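PDB 3FNR: arginine--tRNA ligase from Campylobacter jejuni, which catalyses the ATP-dependent attachment of L-arginine to tRNA(Arg), releasing AMP and diphosphate, as a monomeric class I aminoacyl-tRNA synthetase. Local coordinates for residues Y171-S181 and A221-D229; L197-R208 and P251-F259. The protein carries 1 engineered substitution. All coordinates share one frame; numbering follows the deposited sequence. Where two conformers were deposited one is given.

In the fold
Both interactions lie in the class I catalytic domain, their centres about 15 Å apart, and their segments alternate along the chain. Interaction 1 sets residues 171-181, which run into helix 175-184, across helix 219-231; interaction 2 sets the loop between strands 194-197 and 208-211 against helix 250-258. Neither is wholly core: each has a buried middle and a solvent-facing margin. The two meet where helix 219-231 packs on helix 250-258, with Ile-224 CD1 3.7 Å from Ala-256 CB and His-227 beside Met-253 and Met-257. Interaction 1 is mostly apolar round Val-225, with a hydrogen bond where Tyr-171 meets Asp-229, whereas interaction 2 combines a phenylalanine pocket with stacked arginines and bridging waters.

Interaction 1 (Y171-S181 and A221-D229); sequences YYDALNATLES and AADIVYHKD. With SO4 (sulfate ion), chain E.
Ala-221 opens the contact weakly, its CB touching Leu-175 CD1 on one flank of two helices of the class I catalytic domain that pass almost at right angles (85°). A turn later Ile-224 lays CG2 against Thr-178 CG2, 3.7 Å away, and turns its other branch toward Ala-256 of helix 250-258. Val-225 sits at the crossing and splits its methyls: CG1, anti to the backbone N (chi1 170°), lies 3.7 Å from Tyr-171 CD2 and also meets Ala-174 CB, while CG2 packs on Leu-175 and comes within 3.4 Å of Thr-178 OG1. That hydroxyl donates back to Ala-174 O. Tyr-226 turns its ring edge toward the Tyr-171 face in an offset edge-to-face pair, planes at 73°; its own hydroxyl reaches Glu-73. Tyr-172 OH instead donates to sulfate O4 (2.7 Å), an ion probably from the crystallisation liquor and also bound by Arg-169. Lys-228 runs extended past Thr-178, CD 3.5 Å from OG1, then bends at its last torsion so that NZ makes a weak hydrogen bond to water 1, which donates to Ala-174 O. Asp-229 closes the series: Tyr-171 OH donates to OD2, at the ring edge, over a very short 2.5 Å, and OD2 also forms a salt bridge with Arg-233. Phenol and guanidinium thus share one carboxylate oxygen, which would probably stabilise its negative charge at the edge of a crossing whose middle, round Val-225, is largely apolar.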
loop_
_atom_site.group_PDB
_atom_site.type_symbol
_atom_site.label_atom_id
_atom_site.label_comp_id
_atom_site.label_asym_id
_atom_site.label_seq_id
_atom_site.Cartn_x
_atom_site.Cartn_y
_atom_site.Cartn_z
ATOM N N TYR A 171 -8.429 -15.696 17.683
ATOM C CA TYR A 171 -7.501 -16.818 17.525
ATOM C C TYR A 171 -7.035 -17.462 18.838
ATOM O O TYR A 171 -6.058 -18.223 18.840
ATOM C CB TYR A 171 -6.276 -16.378 16.717
ATOM C CG TYR A 171 -6.574 -16.113 15.260
ATOM C CD1 TYR A 171 -6.770 -14.813 14.799
ATOM C CD2 TYR A 171 -6.673 -17.165 14.343
ATOM C CE1 TYR A 171 -7.049 -14.559 13.452
ATOM C CE2 TYR A 171 -6.942 -16.926 12.999
ATOM C CZ TYR A 171 -7.134 -15.616 12.564
ATOM O OH TYR A 171 -7.411 -15.360 11.246
ATOM N N TYR A 172 -7.710 -17.157 19.947
ATOM C CA TYR A 172 -7.360 -17.743 21.243
ATOM C C TYR A 172 -7.770 -19.210 21.322
ATOM O O TYR A 172 -7.079 -20.028 21.935
ATOM C CB TYR A 172 -7.989 -16.957 22.395
ATOM C CG TYR A 172 -7.254 -15.692 22.790
ATOM C CD1 TYR A 172 -7.932 -14.641 23.406
ATOM C CD2 TYR A 172 -5.888 -15.544 22.551
ATOM C CE1 TYR A 172 -7.272 -13.481 23.779
ATOM C CE2 TYR A 172 -5.219 -14.386 22.914
ATOM C CZ TYR A 172 -5.918 -13.361 23.527
ATOM O OH TYR A 172 -5.263 -12.217 23.894
ATOM N N ASP A 173 -8.892 -19.533 20.682
ATOM C CA ASP A 173 -9.391 -20.899 20.599
ATOM C C ASP A 173 -8.622 -21.749 19.583
ATOM O O ASP A 173 -8.726 -22.972 19.605
ATOM C CB ASP A 173 -10.880 -20.894 20.230
ATOM C CG ASP A 173 -11.770 -20.350 21.349
ATOM O OD1 ASP A 173 -11.445 -20.564 22.541
ATOM O OD2 ASP A 173 -12.808 -19.718 21.032
ATOM N N ALA A 174 -7.851 -21.107 18.707
ATOM C CA ALA A 174 -7.193 -21.786 17.583
ATOM C C ALA A 174 -5.780 -22.284 17.882
ATOM O O ALA A 174 -5.146 -22.929 17.039
ATOM C CB ALA A 174 -7.190 -20.877 16.353
ATOM N N LEU A 175 -5.290 -21.983 19.079
ATOM C CA LEU A 175 -3.920 -22.313 19.466
ATOM C C LEU A 175 -3.675 -23.821 19.567
ATOM O O LEU A 175 -2.640 -24.330 19.109
ATOM C CB LEU A 175 -3.591 -21.643 20.799
ATOM C CG LEU A 175 -2.239 -21.948 21.446
ATOM C CD1 LEU A 175 -1.068 -21.551 20.548
ATOM C CD2 LEU A 175 -2.157 -21.238 22.778
ATOM N N ASN A 176 -4.636 -24.514 20.168
ATOM C CA ASN A 176 -4.509 -25.946 20.377
ATOM C C ASN A 176 -4.377 -26.738 19.076
ATOM O O ASN A 176 -3.520 -27.623 18.989
ATOM C CB ASN A 176 -5.627 -26.480 21.279
ATOM C CG ASN A 176 -5.362 -26.204 22.754
ATOM O OD1 ASN A 176 -5.110 -25.064 23.152
ATOM N ND2 ASN A 176 -5.404 -27.250 23.568
ATOM N N ALA A 177 -5.197 -26.403 18.082
ATOM C CA ALA A 177 -5.151 -27.043 16.765
ATOM C C ALA A 177 -3.801 -26.836 16.066
ATOM O O ALA A 177 -3.321 -27.723 15.360
ATOM C CB ALA A 177 -6.296 -26.542 15.896
ATOM N N THR A 178 -3.194 -25.670 16.287
ATOM C CA THR A 178 -1.857 -25.357 15.779
ATOM C C THR A 178 -0.801 -26.244 16.445
ATOM O O THR A 178 0.021 -26.856 15.758
ATOM C CB THR A 178 -1.514 -23.855 15.984
ATOM O OG1 THR A 178 -2.448 -23.049 15.256
ATOM C CG2 THR A 178 -0.088 -23.535 15.523
ATOM N N LEU A 179 -0.839 -26.317 17.776
ATOM C CA LEU A 179 0.064 -27.179 18.530
ATOM C C LEU A 179 -0.036 -28.624 18.050
ATOM O O LEU A 179 0.977 -29.252 17.729
ATOM C CB LEU A 179 -0.213 -27.078 20.031
ATOM C CG LEU A 179 0.045 -25.711 20.682
ATOM C CD1 LEU A 179 -0.327 -25.731 22.149
ATOM C CD2 LEU A 179 1.483 -25.267 20.506
ATOM N N GLU A 180 -1.269 -29.111 17.942
ATOM C CA GLU A 180 -1.542 -30.455 17.458
ATOM C C GLU A 180 -0.969 -30.723 16.072
ATOM O O GLU A 180 -0.277 -31.726 15.874
ATOM C CB GLU A 180 -3.041 -30.757 17.516
ATOM C CG GLU A 180 -3.499 -31.124 18.923
ATOM C CD GLU A 180 -2.883 -32.436 19.395
ATOM O OE1 GLU A 180 -1.824 -32.401 20.063
ATOM O OE2 GLU A 180 -3.444 -33.505 19.066
ATOM N N SER A 181 -1.237 -29.817 15.133
ATOM C CA SER A 181 -0.759 -29.961 13.755
ATOM C C SER A 181 0.765 -29.942 13.701
ATOM O O SER A 181 1.371 -30.734 12.980
ATOM C CB SER A 181 -1.359 -28.882 12.851
ATOM O OG SER A 181 -0.874 -28.988 11.519
ATOM N N ALA A 221 3.936 -17.728 18.478
ATOM C CA ALA A 221 2.796 -18.656 18.515
ATOM C C ALA A 221 1.570 -18.042 17.849
ATOM O O ALA A 221 0.976 -18.653 16.966
ATOM C CB ALA A 221 2.473 -19.066 19.953
ATOM N N ALA A 222 1.227 -16.825 18.266
ATOM C CA ALA A 222 0.118 -16.052 17.705
ATOM C C ALA A 222 0.270 -15.871 16.196
ATOM O O ALA A 222 -0.699 -15.994 15.447
ATOM C CB ALA A 222 0.040 -14.688 18.393
ATOM N N ASP A 223 1.502 -15.601 15.766
ATOM C CA ASP A 223 1.815 -15.386 14.352
ATOM C C ASP A 223 1.651 -16.666 13.534
ATOM O O ASP A 223 1.083 -16.636 12.436
ATOM C CB ASP A 223 3.228 -14.813 14.208
ATOM C CG ASP A 223 3.383 -13.915 12.981
ATOM O OD1 ASP A 223 2.371 -13.607 12.305
ATOM O OD2 ASP A 223 4.531 -13.512 12.691
ATOM N N ILE A 224 2.132 -17.782 14.082
ATOM C CA ILE A 224 1.970 -19.107 13.467
ATOM C C ILE A 224 0.493 -19.514 13.291
ATOM O O ILE A 224 0.083 -19.929 12.187
ATOM C CB ILE A 224 2.721 -20.192 14.260
ATOM C CG1 ILE A 224 4.230 -19.909 14.226
ATOM C CG2 ILE A 224 2.454 -21.566 13.662
ATOM C CD1 ILE A 224 5.032 -20.872 15.023
ATOM N N VAL A 225 -0.284 -19.360 14.366
ATOM C CA VAL A 225 -1.745 -19.590 14.373
ATOM C C VAL A 225 -2.456 -18.831 13.246
ATOM O O VAL A 225 -3.226 -19.421 12.490
ATOM C CB VAL A 225 -2.370 -19.181 15.744
ATOM C CG1 VAL A 225 -3.896 -19.169 15.693
ATOM C CG2 VAL A 225 -1.886 -20.099 16.865
ATOM N N TYR A 226 -2.177 -17.532 13.135
ATOM C CA TYR A 226 -2.758 -16.692 12.091
ATOM C C TYR A 226 -2.354 -17.174 10.702
ATOM O O TYR A 226 -3.192 -17.310 9.806
ATOM C CB TYR A 226 -2.328 -15.231 12.281
ATOM C CG TYR A 226 -2.854 -14.300 11.216
ATOM C CD1 TYR A 226 -4.198 -14.326 10.851
ATOM C CD2 TYR A 226 -2.014 -13.380 10.582
ATOM C CE1 TYR A 226 -4.690 -13.490 9.872
ATOM C CE2 TYR A 226 -2.508 -12.522 9.598
ATOM C CZ TYR A 226 -3.846 -12.590 9.251
ATOM O OH TYR A 226 -4.367 -11.758 8.295
ATOM N N HIS A 227 -1.063 -17.430 10.530
ATOM C CA HIS A 227 -0.550 -17.890 9.248
ATOM C C HIS A 227 -1.094 -19.251 8.830
ATOM O O HIS A 227 -1.339 -19.480 7.639
ATOM C CB HIS A 227 0.970 -17.854 9.247
ATOM C CG HIS A 227 1.523 -16.507 8.915
ATOM N ND1 HIS A 227 1.662 -15.506 9.854
ATOM C CD2 HIS A 227 1.933 -15.981 7.737
ATOM C CE1 HIS A 227 2.155 -14.428 9.270
ATOM N NE2 HIS A 227 2.328 -14.691 7.986
ATOM N N LYS A 228 -1.318 -20.130 9.809
ATOM C CA LYS A 228 -1.961 -21.423 9.569
ATOM C C LYS A 228 -3.352 -21.231 8.959
ATOM O O LYS A 228 -3.712 -21.906 7.996
ATOM C CB LYS A 228 -2.070 -22.221 10.873
ATOM C CG LYS A 228 -2.703 -23.608 10.692
ATOM C CD LYS A 228 -2.861 -24.329 12.016
ATOM C CE LYS A 228 -3.619 -25.631 11.844
ATOM N NZ LYS A 228 -5.082 -25.382 11.747
ATOM N N ASP A 229 -4.128 -20.316 9.536
ATOM C CA ASP A 229 -5.412 -19.908 8.955
ATOM C C ASP A 229 -5.246 -19.346 7.527
ATOM O O ASP A 229 -5.855 -19.874 6.602
ATOM C CB ASP A 229 -6.110 -18.907 9.877
ATOM C CG ASP A 229 -7.408 -18.339 9.283
ATOM O OD1 ASP A 229 -8.025 -18.950 8.391
ATOM O OD2 ASP A 229 -7.824 -17.261 9.741
HETATM S S SO4 E . -7.985 -10.559 25.953
HETATM O O1 SO4 E . -8.848 -11.613 26.483
HETATM O O2 SO4 E . -8.752 -9.322 25.844
HETATM O O3 SO4 E . -6.840 -10.361 26.842
HETATM O O4 SO4 E . -7.500 -10.948 24.632
HETATM O O HOH W 1 -5.660 -23.173 14.339
#

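Interaction 2 (L197-R208 and P251-F259); sequences LASSQKGDEKDR and PRMKAAMEF
Phe-259, just past the end of helix 250-258, pushes its ring into the loop of the beta-hairpin formed by strands 194-197 and 208-211 of a three-stranded antiparallel sheet. The ring is bordered on several sides: Ala-198 O lies at the edge, 3.2 Å from CE2, Leu-197 CD1 approaches Phe-259 CD2 obliquely, and Lys-202 crosses one face. The first torsion of the lysine is not staggered (chi1 -116°) and the chain turns at the second, which together bring CD over the ring in a CH-pi contact 4.0 Å from the centroid; its CB meanwhile rests on Ala-255 CB, which also meets Ser-199 CB. Farther along, CE passes Glu-258 CB, whose carboxylate reaches away to Ser-264.

At the other end of the helix segment two guanidinium groups stack. Arg-208 grips Asp-204 side-on, NE to OD1 at 2.7 Å and NH1 to OD2 at 2.9 Å, which fixes its plane, and Lys-206 CG lies over one face. Arg-252 takes the opposite face, the planes 19° apart and the centres 3.6 Å apart. CG of Arg-252 stands between its backbone N and carbonyl carbon, and a bend at chi3 (74°) turns the group onto Arg-208. The Asp-204 carboxylate probably offsets part of the paired charge. No direct hydrogen bond joins the segments; water 2 donates to both Lys-202 O and Pro-251 O, while water 3 donates to Asp-204 OD2 and accepts from Arg-252 N and, at 2.7 Å, from Arg-252 NE.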
loop_
_atom_site.group_PDB
_atom_site.type_symbol
_atom_site.label_atom_id
_atom_site.label_comp_id
_atom_site.label_asym_id
_atom_site.label_seq_id
_atom_site.Cartn_x
_atom_site.Cartn_y
_atom_site.Cartn_z
ATOM N N LEU A 197 9.395 -24.683 19.213
ATOM C CA LEU A 197 9.359 -25.086 17.806
ATOM C C LEU A 197 10.767 -25.484 17.361
ATOM O O LEU A 197 11.722 -24.741 17.567
ATOM C CB LEU A 197 8.825 -23.948 16.921
ATOM C CG LEU A 197 8.849 -24.103 15.390
ATOM C CD1 LEU A 197 7.661 -24.895 14.862
ATOM C CD2 LEU A 197 8.895 -22.738 14.733
ATOM N N ALA A 198 10.886 -26.648 16.729
ATOM C CA ALA A 198 12.177 -27.175 16.284
ATOM C C ALA A 198 12.594 -26.591 14.937
ATOM O O ALA A 198 12.862 -27.326 13.988
ATOM C CB ALA A 198 12.120 -28.697 16.213
ATOM N N SER A 199 12.671 -25.264 14.872
ATOM C CA SER A 199 12.820 -24.543 13.604
ATOM C C SER A 199 14.199 -24.671 12.970
ATOM O O SER A 199 14.331 -24.547 11.748
ATOM C CB SER A 199 12.432 -23.069 13.772
ATOM O OG SER A 199 13.006 -22.516 14.943
ATOM N N SER A 200 15.212 -24.949 13.789
ATOM C CA SER A 200 16.570 -25.194 13.287
ATOM C C SER A 200 16.707 -26.503 12.491
ATOM O O SER A 200 17.698 -26.703 11.788
ATOM C CB SER A 200 17.574 -25.166 14.432
ATOM O OG SER A 200 17.300 -26.209 15.344
ATOM N N GLN A 201 15.708 -27.382 12.599
ATOM C CA GLN A 201 15.622 -28.587 11.767
ATOM C C GLN A 201 15.126 -28.255 10.356
ATOM O O GLN A 201 15.108 -29.119 9.473
ATOM C CB GLN A 201 14.703 -29.637 12.411
ATOM C CG GLN A 201 15.162 -30.143 13.790
ATOM C CD GLN A 201 14.306 -31.287 14.334
ATOM O OE1 GLN A 201 13.501 -31.882 13.611
ATOM N NE2 GLN A 201 14.480 -31.595 15.620
ATOM N N LYS A 202 14.720 -27.000 10.163
ATOM C CA LYS A 202 14.184 -26.501 8.897
ATOM C C LYS A 202 14.857 -25.194 8.448
ATOM O O LYS A 202 14.245 -24.379 7.752
ATOM C CB LYS A 202 12.668 -26.304 9.011
ATOM C CG LYS A 202 11.817 -27.184 8.104
ATOM C CD LYS A 202 11.498 -28.535 8.711
ATOM C CE LYS A 202 10.747 -29.395 7.704
ATOM N NZ LYS A 202 10.780 -30.842 8.039
ATOM N N GLY A 203 16.106 -24.990 8.860
ATOM C CA GLY A 203 16.917 -23.895 8.331
ATOM C C GLY A 203 16.926 -22.579 9.088
ATOM O O GLY A 203 17.522 -21.602 8.630
ATOM N N ASP A 204 16.271 -22.537 10.241
ATOM C CA ASP A 204 16.343 -21.361 11.103
ATOM C C ASP A 204 17.667 -21.422 11.873
ATOM O O ASP A 204 18.272 -22.490 11.987
ATOM C CB ASP A 204 15.131 -21.331 12.039
ATOM C CG ASP A 204 15.009 -20.042 12.836
ATOM O OD1 ASP A 204 14.239 -20.042 13.815
ATOM O OD2 ASP A 204 15.664 -19.032 12.508
ATOM N N GLU A 205 18.121 -20.270 12.361
ATOM C CA GLU A 205 19.331 -20.148 13.168
ATOM C C GLU A 205 19.270 -21.019 14.431
ATOM O O GLU A 205 20.186 -21.797 14.696
ATOM C CB GLU A 205 19.547 -18.672 13.536
ATOM C CG GLU A 205 20.583 -18.406 14.633
ATOM C CD GLU A 205 20.515 -16.988 15.198
ATOM O OE1 GLU A 205 21.481 -16.573 15.879
ATOM O OE2 GLU A 205 19.502 -16.288 14.973
ATOM N N LYS A 206 18.181 -20.885 15.183
ATOM C CA LYS A 206 17.980 -21.596 16.445
ATOM C C LYS A 206 16.493 -21.898 16.685
ATOM O O LYS A 206 15.623 -21.363 15.995
ATOM C CB LYS A 206 18.550 -20.779 17.614
ATOM C CG LYS A 206 17.920 -19.404 17.787
ATOM C CD LYS A 206 18.486 -18.672 18.990
ATOM C CE LYS A 206 17.711 -17.385 19.247
ATOM N NZ LYS A 206 18.187 -16.654 20.454
ATOM N N ASP A 207 16.208 -22.750 17.667
ATOM C CA ASP A 207 14.831 -23.095 18.007
ATOM C C ASP A 207 14.153 -21.964 18.781
ATOM O O ASP A 207 14.828 -21.112 19.365
ATOM C CB ASP A 207 14.779 -24.417 18.772
ATOM C CG ASP A 207 15.081 -25.612 17.885
ATOM O OD1 ASP A 207 15.316 -26.708 18.426
ATOM O OD2 ASP A 207 15.088 -25.463 16.647
ATOM N N ARG A 208 12.822 -21.954 18.762
ATOM C CA ARG A 208 12.041 -20.807 19.231
ATOM C C ARG A 208 10.948 -21.207 20.215
ATOM O O ARG A 208 10.353 -22.265 20.076
ATOM C CB ARG A 208 11.391 -20.097 18.037
ATOM C CG ARG A 208 12.303 -19.805 16.835
ATOM C CD ARG A 208 13.300 -18.704 17.129
ATOM N NE ARG A 208 14.331 -18.628 16.095
ATOM C CZ ARG A 208 15.227 -17.652 15.990
ATOM N NH1 ARG A 208 16.116 -17.684 15.014
ATOM N NH2 ARG A 208 15.232 -16.636 16.846
ATOM N N PRO A 251 13.144 -17.037 8.273
ATOM C CA PRO A 251 13.350 -18.487 8.369
ATOM C C PRO A 251 12.474 -19.218 9.393
ATOM O O PRO A 251 12.053 -20.336 9.116
ATOM C CB PRO A 251 14.825 -18.606 8.772
ATOM C CG PRO A 251 15.440 -17.365 8.270
ATOM C CD PRO A 251 14.405 -16.324 8.557
ATOM N N ARG A 252 12.191 -18.600 10.539
ATOM C CA ARG A 252 11.352 -19.235 11.568
ATOM C C ARG A 252 9.883 -19.343 11.157
ATOM O O ARG A 252 9.177 -20.241 11.611
ATOM C CB ARG A 252 11.478 -18.537 12.933
ATOM C CG ARG A 252 10.740 -17.215 13.066
ATOM C CD ARG A 252 11.179 -16.439 14.297
ATOM N NE ARG A 252 12.501 -15.864 14.096
ATOM C CZ ARG A 252 13.073 -14.987 14.906
ATOM N NH1 ARG A 252 14.279 -14.527 14.618
ATOM N NH2 ARG A 252 12.444 -14.560 15.990
ATOM N N MET A 253 9.434 -18.450 10.279
ATOM C CA MET A 253 8.066 -18.507 9.808
ATOM C C MET A 253 7.921 -19.553 8.710
ATOM O O MET A 253 6.945 -20.299 8.693
ATOM C CB MET A 253 7.573 -17.119 9.385
ATOM C CG MET A 253 6.032 -16.961 9.271
ATOM S SD MET A 253 5.006 -17.332 10.734
ATOM C CE MET A 253 6.042 -16.720 12.014
ATOM N N LYS A 254 8.906 -19.631 7.816
ATOM C CA LYS A 254 8.912 -20.664 6.772
ATOM C C LYS A 254 8.988 -22.065 7.383
ATOM O O LYS A 254 8.329 -22.994 6.904
ATOM C CB LYS A 254 10.082 -20.461 5.801
ATOM C CG LYS A 254 10.150 -19.093 5.153
ATOM C CD LYS A 254 9.263 -18.985 3.935
ATOM C CE LYS A 254 9.820 -17.961 2.960
ATOM N NZ LYS A 254 9.175 -18.059 1.627
ATOM N N ALA A 255 9.798 -22.193 8.438
ATOM C CA ALA A 255 9.976 -23.436 9.193
ATOM C C ALA A 255 8.671 -23.890 9.827
ATOM O O ALA A 255 8.332 -25.069 9.776
ATOM C CB ALA A 255 11.045 -23.247 10.273
ATOM N N ALA A 256 7.940 -22.934 10.401
ATOM C CA ALA A 256 6.632 -23.182 10.997
ATOM C C ALA A 256 5.637 -23.694 9.968
ATOM O O ALA A 256 4.905 -24.645 10.235
ATOM C CB ALA A 256 6.110 -21.919 11.640
ATOM N N MET A 257 5.627 -23.072 8.787
ATOM C CA MET A 257 4.724 -23.475 7.709
ATOM C C MET A 257 5.044 -24.873 7.177
ATOM O O MET A 257 4.135 -25.631 6.836
ATOM C CB MET A 257 4.691 -22.431 6.573
ATOM C CG MET A 257 4.184 -21.023 6.979
ATOM S SD MET A 257 2.555 -20.973 7.763
ATOM C CE MET A 257 3.039 -20.828 9.485
ATOM N N GLU A 258 6.328 -25.222 7.135
ATOM C CA GLU A 258 6.733 -26.570 6.733
ATOM C C GLU A 258 6.252 -27.596 7.757
ATOM O O GLU A 258 5.810 -28.685 7.393
ATOM C CB GLU A 258 8.254 -26.668 6.558
ATOM C CG GLU A 258 8.820 -25.906 5.346
ATOM C CD GLU A 258 8.437 -26.509 3.993
ATOM O OE1 GLU A 258 8.459 -25.765 2.988
ATOM O OE2 GLU A 258 8.121 -27.718 3.921
ATOM N N PHE A 259 6.310 -27.219 9.033
ATOM C CA PHE A 259 5.843 -28.067 10.132
ATOM C C PHE A 259 4.311 -28.060 10.281
ATOM O O PHE A 259 3.781 -28.584 11.257
ATOM C CB PHE A 259 6.474 -27.624 11.452
ATOM C CG PHE A 259 7.857 -28.183 11.708
ATOM C CD1 PHE A 259 8.143 -29.534 11.504
ATOM C CD2 PHE A 259 8.855 -27.360 12.208
ATOM C CE1 PHE A 259 9.410 -30.040 11.764
ATOM C CE2 PHE A 259 10.121 -27.848 12.468
ATOM C CZ PHE A 259 10.405 -29.198 12.249
HETATM O O HOH W 2 13.543 -21.761 7.285
HETATM O O HOH W 3 13.896 -16.714 11.906
#